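Local coordinates for putative uncharacterized protein (Paracoccus denitrificans, PDB 3DML) that is a periplasmic thioredoxin-fold thiol-disulfide oxidoreductase, SoxS, that probably reduces disulfides for the sulfur-oxidising system of the cell, at residues L23-P28 with Q56-R61; T77-L82 with R91-P96. All blocks are in the same frame, centred on the assembly; numbering follows the deposited sequence. Where two conformers were deposited one is given.

Contact 1 (L23-P28 with Q56-R61); sequences LMFEQP and QRLQMR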
# COMPACT_ATOMS: atom_id res chain seq x y z
N LEU A 23 2.91 0.22 -2.45
CA LEU A 23 2.32 -0.75 -3.34
C LEU A 23 1.02 -1.22 -2.75
O LEU A 23 0.97 -1.63 -1.58
CB LEU A 23 3.25 -1.95 -3.50
CG LEU A 23 4.62 -1.67 -4.06
CD1 LEU A 23 5.38 -3.00 -4.15
CD2 LEU A 23 4.52 -1.00 -5.42
N MSE A 24 -0.02 -1.18 -3.56
CA MSE A 24 -1.30 -1.68 -3.14
C MSE A 24 -1.63 -2.93 -3.95
O MSE A 24 -1.76 -2.85 -5.18
CB MSE A 24 -2.37 -0.63 -3.35
CG MSE A 24 -3.75 -1.17 -3.11
SE MSE A 24 -5.11 0.13 -3.49
CE MSE A 24 -6.52 -0.88 -2.60
N PHE A 25 -1.75 -4.06 -3.27
CA PHE A 25 -2.03 -5.33 -3.92
C PHE A 25 -3.52 -5.62 -3.89
O PHE A 25 -4.14 -5.60 -2.82
CB PHE A 25 -1.22 -6.46 -3.28
CG PHE A 25 0.23 -6.39 -3.60
CD1 PHE A 25 0.74 -7.04 -4.72
CD2 PHE A 25 1.10 -5.64 -2.80
CE1 PHE A 25 2.10 -6.97 -5.02
CE2 PHE A 25 2.46 -5.56 -3.09
CZ PHE A 25 2.97 -6.21 -4.20
N GLU A 26 -4.06 -5.89 -5.08
CA GLU A 26 -5.50 -6.10 -5.28
C GLU A 26 -5.80 -7.42 -5.98
O GLU A 26 -4.88 -8.10 -6.44
CB GLU A 26 -6.05 -4.99 -6.18
CG GLU A 26 -5.88 -3.60 -5.66
CD GLU A 26 -6.92 -2.66 -6.24
OE1 GLU A 26 -7.37 -1.76 -5.51
OE2 GLU A 26 -7.28 -2.83 -7.42
N GLN A 27 -7.08 -7.79 -6.05
CA GLN A 27 -7.52 -8.91 -6.88
C GLN A 27 -8.98 -8.66 -7.26
O GLN A 27 -9.64 -7.84 -6.61
CB GLN A 27 -7.40 -10.25 -6.15
CG GLN A 27 -8.35 -10.47 -4.95
CD GLN A 27 -8.09 -11.81 -4.30
OE1 GLN A 27 -8.22 -12.85 -4.96
NE2 GLN A 27 -7.71 -11.80 -3.02
N PRO A 28 -9.46 -9.33 -8.33
CA PRO A 28 -10.85 -9.20 -8.74
C PRO A 28 -11.83 -9.56 -7.65
O PRO A 28 -11.62 -10.53 -6.88
CB PRO A 28 -10.96 -10.19 -9.91
CG PRO A 28 -9.61 -10.21 -10.49
CD PRO A 28 -8.71 -10.19 -9.26
N GLN A 56 1.01 2.66 -6.03
CA GLN A 56 1.02 1.93 -7.29
C GLN A 56 0.25 0.62 -7.05
O GLN A 56 0.53 -0.12 -6.10
CB GLN A 56 2.46 1.65 -7.73
CG GLN A 56 3.48 2.79 -7.47
CD GLN A 56 3.29 4.07 -8.31
OE1 GLN A 56 2.70 4.06 -9.41
NE2 GLN A 56 3.82 5.18 -7.79
N ARG A 57 -0.75 0.35 -7.88
CA ARG A 57 -1.53 -0.86 -7.70
C ARG A 57 -0.93 -2.02 -8.47
O ARG A 57 -0.40 -1.83 -9.58
CB ARG A 57 -2.96 -0.65 -8.19
CG ARG A 57 -3.74 0.41 -7.44
CD ARG A 57 -5.18 0.41 -7.94
NE ARG A 57 -6.07 1.28 -7.17
CZ ARG A 57 -5.98 2.60 -7.25
NH1 ARG A 57 -5.04 3.12 -8.02
NH2 ARG A 57 -6.81 3.39 -6.56
N LEU A 58 -1.05 -3.22 -7.91
CA LEU A 58 -0.60 -4.44 -8.56
C LEU A 58 -1.60 -5.52 -8.20
O LEU A 58 -2.34 -5.38 -7.22
CB LEU A 58 0.79 -4.85 -8.06
CG LEU A 58 1.95 -3.88 -8.30
CD1 LEU A 58 3.17 -4.33 -7.50
CD2 LEU A 58 2.30 -3.80 -9.80
N GLN A 59 -1.60 -6.59 -9.00
CA GLN A 59 -2.45 -7.72 -8.75
C GLN A 59 -1.69 -8.73 -7.93
O GLN A 59 -0.54 -9.07 -8.25
CB GLN A 59 -2.88 -8.37 -10.08
CG GLN A 59 -3.84 -7.53 -10.89
CD GLN A 59 -5.18 -7.49 -10.22
OE1 GLN A 59 -5.73 -8.53 -9.87
NE2 GLN A 59 -5.68 -6.29 -9.99
N MSE A 60 -2.34 -9.23 -6.88
CA MSE A 60 -1.70 -10.20 -5.99
C MSE A 60 -1.17 -11.42 -6.74
O MSE A 60 -0.10 -11.93 -6.40
CB MSE A 60 -2.69 -10.70 -4.93
CG MSE A 60 -2.08 -11.83 -4.08
SE MSE A 60 -3.30 -12.39 -2.65
CE MSE A 60 -4.68 -13.20 -3.72
N ARG A 61 -1.90 -11.89 -7.75
CA ARG A 61 -1.47 -13.13 -8.42
C ARG A 61 -0.48 -12.97 -9.57
O ARG A 61 0.03 -13.96 -10.10
CB ARG A 61 -2.67 -14.01 -8.80
CG ARG A 61 -3.49 -14.43 -7.53
CD ARG A 61 -4.51 -15.53 -7.82
NE ARG A 61 -5.09 -16.07 -6.58
CZ ARG A 61 -6.10 -15.51 -5.93
NH1 ARG A 61 -6.66 -14.39 -6.39
NH2 ARG A 61 -6.56 -16.08 -4.82
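Phe25 lays its ring alongside the side chain of Leu58, with Phe25 CE1 3.8 Å from Leu58 CD1 and Phe25 CD1 against Leu58 CB. On the same face of the sheet, Leu23 CD2 also touches Leu58 CD1, at 4.2 Å. Four backbone hydrogen bonds join these parallel strands: Met24 N to Gln56 O, Leu58 N to Met24 O, Glu26 N to Leu58 O and, past the strand end, Met60 N to Glu26 O. The other face carries Met24 and Glu26. The extended chain of Met24, a selenomethionine, runs beside that of Arg57, SE 4.0 Å from Arg57 NE. Glu26 OE1 meets Arg57 NE at the guanidinium edge in a long salt bridge of 3.7 Å, the two planes 77° apart; the stronger polar partner of Arg57 is Asp37, whose OD1 forms a salt bridge with NH2. Beyond the strands, Gln27 OE1 takes a 2.6 Å bond from Arg61 NH1, which lies above the amide plane although the oxygen is in the guanidinium plane. Selenomethionine Met60, bent at its last torsion (chi3 69°), brings CE over one face of that guanidinium, toward its rim, and against Gln27 NE2. This is the parallel pairing of a beta-alpha-beta unit of the thioredoxin fold: helix 31-39 packs by Trp36 on Met24 and Arg57, and strand 79-84 lies along the far side of 20-26.

Contact 2 (T77-L82 with R91-P96); sequences TPTFVL and RLEGYP
Strands 79-82 and 91-93 run antiparallel, 175° between their directions, with Phe80 and Leu92 as a hydrogen-bonded pair and Gly94 N bonded to Pro78 O just past the strand end. They form the beta hairpin of the thioredoxin fold, entered through the cis peptide bond before Pro78, the position of the cis-proline of this family. Pro78 CG rests 3.9 Å from Tyr95 CB. Phe80 turns a ring edge to Gly94 O, which lies in the ring plane 3.6 Å from Phe80 CE2; the backbone angles of Gly94 would jam a side chain against the preceding carbonyl. On the opposite face, Thr79, Val81, Arg91 and Glu93 gather. Arg91 folds back at chi3 (65°), so that Val81 CG2 lies over one face of its guanidinium, toward the rim, while Glu93 OE2 stands at the edge, 3.6 Å from Arg91 NH1. Arg91 also bonds Arg72 O and Pro73 O, and Glu93 OE2 bridges to Arg72. Thr79 has OG1 beside the backbone N (chi1 -70°), which turns CG2 onto Arg91 CD and puts OG1 beside Glu93 CG, bonded to Phe76 O. A valine in place of Thr79 would probably cost Phe76 O its hydroxyl donor and leave the nearby water held by Glu93 alone among the residues described. That water gives one hydrogen to Thr79 OG1 at 2.8 Å and the other to Glu93 OE2 at 2.6 Å.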
# COMPACT_ATOMS: atom_id res chain seq x y z
N THR A 77 -5.64 -9.45 0.28
CA THR A 77 -5.93 -8.16 -0.38
C THR A 77 -7.06 -7.42 0.35
O THR A 77 -8.04 -8.05 0.77
CB THR A 77 -6.34 -8.34 -1.85
OG1 THR A 77 -7.52 -9.14 -1.93
CG2 THR A 77 -5.22 -9.01 -2.66
N PRO A 78 -6.95 -6.09 0.51
CA PRO A 78 -5.82 -5.26 0.07
C PRO A 78 -4.63 -5.39 1.01
O PRO A 78 -4.79 -5.51 2.23
CB PRO A 78 -6.38 -3.83 0.13
CG PRO A 78 -7.43 -3.90 1.21
CD PRO A 78 -7.98 -5.30 1.23
N THR A 79 -3.43 -5.38 0.44
CA THR A 79 -2.21 -5.24 1.25
C THR A 79 -1.48 -4.02 0.73
O THR A 79 -1.36 -3.84 -0.48
CB THR A 79 -1.30 -6.49 1.14
OG1 THR A 79 -1.94 -7.60 1.79
CG2 THR A 79 0.07 -6.26 1.80
N PHE A 80 -0.96 -3.21 1.64
CA PHE A 80 -0.23 -2.01 1.24
C PHE A 80 1.21 -2.18 1.69
O PHE A 80 1.45 -2.29 2.89
CB PHE A 80 -0.82 -0.77 1.90
CG PHE A 80 -2.30 -0.58 1.61
CD1 PHE A 80 -2.70 0.16 0.49
CD2 PHE A 80 -3.26 -1.15 2.44
CE1 PHE A 80 -4.05 0.35 0.21
CE2 PHE A 80 -4.64 -0.99 2.18
CZ PHE A 80 -5.03 -0.23 1.05
N VAL A 81 2.14 -2.24 0.75
CA VAL A 81 3.53 -2.45 1.12
C VAL A 81 4.31 -1.16 0.92
O VAL A 81 4.35 -0.61 -0.19
CB VAL A 81 4.20 -3.58 0.30
CG1 VAL A 81 5.66 -3.75 0.76
CG2 VAL A 81 3.44 -4.90 0.48
N LEU A 82 4.91 -0.67 1.99
CA LEU A 82 5.75 0.52 1.88
C LEU A 82 7.14 0.06 1.49
O LEU A 82 7.80 -0.70 2.23
CB LEU A 82 5.78 1.30 3.20
CG LEU A 82 6.55 2.62 3.10
CD1 LEU A 82 5.77 3.68 2.29
CD2 LEU A 82 6.90 3.15 4.48
N ARG A 91 4.54 -3.13 6.01
CA ARG A 91 3.27 -3.29 5.30
C ARG A 91 2.08 -3.19 6.23
O ARG A 91 2.20 -3.39 7.44
CB ARG A 91 3.24 -4.64 4.54
CG ARG A 91 3.15 -5.88 5.44
CD ARG A 91 2.88 -7.13 4.57
NE ARG A 91 4.00 -7.43 3.67
CZ ARG A 91 4.01 -8.46 2.81
NH1 ARG A 91 2.96 -9.27 2.72
NH2 ARG A 91 5.07 -8.65 2.03
N LEU A 92 0.95 -2.86 5.64
CA LEU A 92 -0.34 -2.90 6.31
C LEU A 92 -1.20 -3.90 5.54
O LEU A 92 -1.32 -3.80 4.32
CB LEU A 92 -1.05 -1.56 6.15
CG LEU A 92 -0.48 -0.25 6.60
CD1 LEU A 92 -1.56 0.80 6.32
CD2 LEU A 92 -0.20 -0.41 8.08
N GLU A 93 -1.82 -4.84 6.25
CA GLU A 93 -2.71 -5.77 5.57
C GLU A 93 -4.15 -5.45 5.97
O GLU A 93 -4.46 -5.41 7.16
CB GLU A 93 -2.33 -7.23 5.88
CG GLU A 93 -0.87 -7.57 5.45
CD GLU A 93 -0.46 -9.00 5.79
OE1 GLU A 93 -0.70 -9.43 6.93
OE2 GLU A 93 0.17 -9.69 4.93
N GLY A 94 -4.99 -5.25 4.97
CA GLY A 94 -6.42 -4.97 5.16
C GLY A 94 -6.75 -3.48 5.19
O GLY A 94 -5.85 -2.62 5.17
N TYR A 95 -8.05 -3.19 5.21
CA TYR A 95 -8.55 -1.83 5.22
C TYR A 95 -9.79 -1.74 6.12
O TYR A 95 -10.93 -1.79 5.65
CB TYR A 95 -8.83 -1.33 3.79
CG TYR A 95 -9.47 0.05 3.79
CD1 TYR A 95 -8.84 1.13 4.42
CD2 TYR A 95 -10.72 0.26 3.18
CE1 TYR A 95 -9.43 2.41 4.45
CE2 TYR A 95 -11.32 1.54 3.19
CZ TYR A 95 -10.66 2.60 3.84
OH TYR A 95 -11.24 3.84 3.89
N PRO A 96 -9.56 -1.66 7.44
CA PRO A 96 -10.70 -1.55 8.38
C PRO A 96 -11.35 -0.16 8.43
O PRO A 96 -12.39 0.01 9.08
CB PRO A 96 -10.09 -1.92 9.75
CG PRO A 96 -8.64 -2.21 9.51
CD PRO A 96 -8.27 -1.71 8.14
O HOH W 1 -0.37 -9.86 2.44

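Contacts 1 and 2 are the outer pairings of one four-stranded sheet, their centres about 10 Å apart, and strands 20-26 and 79-84 join them down its middle. Probable backbone hydrogen bonds cross that seam: Leu23 O to Val81 N at 2.7 Å and Phe25 N to Thr79 O at 2.8 Å. Met24 CG packs 3.7 Å from Phe80 CE1 on the side facing Trp36, and Thr77 OG1 bonds Gln27 NE2. Both contacts reach the CxxC at the start of helix 31-39: Glu26 touches Cys33, as do Thr77 and Pro78. That pair, Cys30 and Cys33, is reduced here and disulfide-bonded in another structure of the protein, consistent with redox activity.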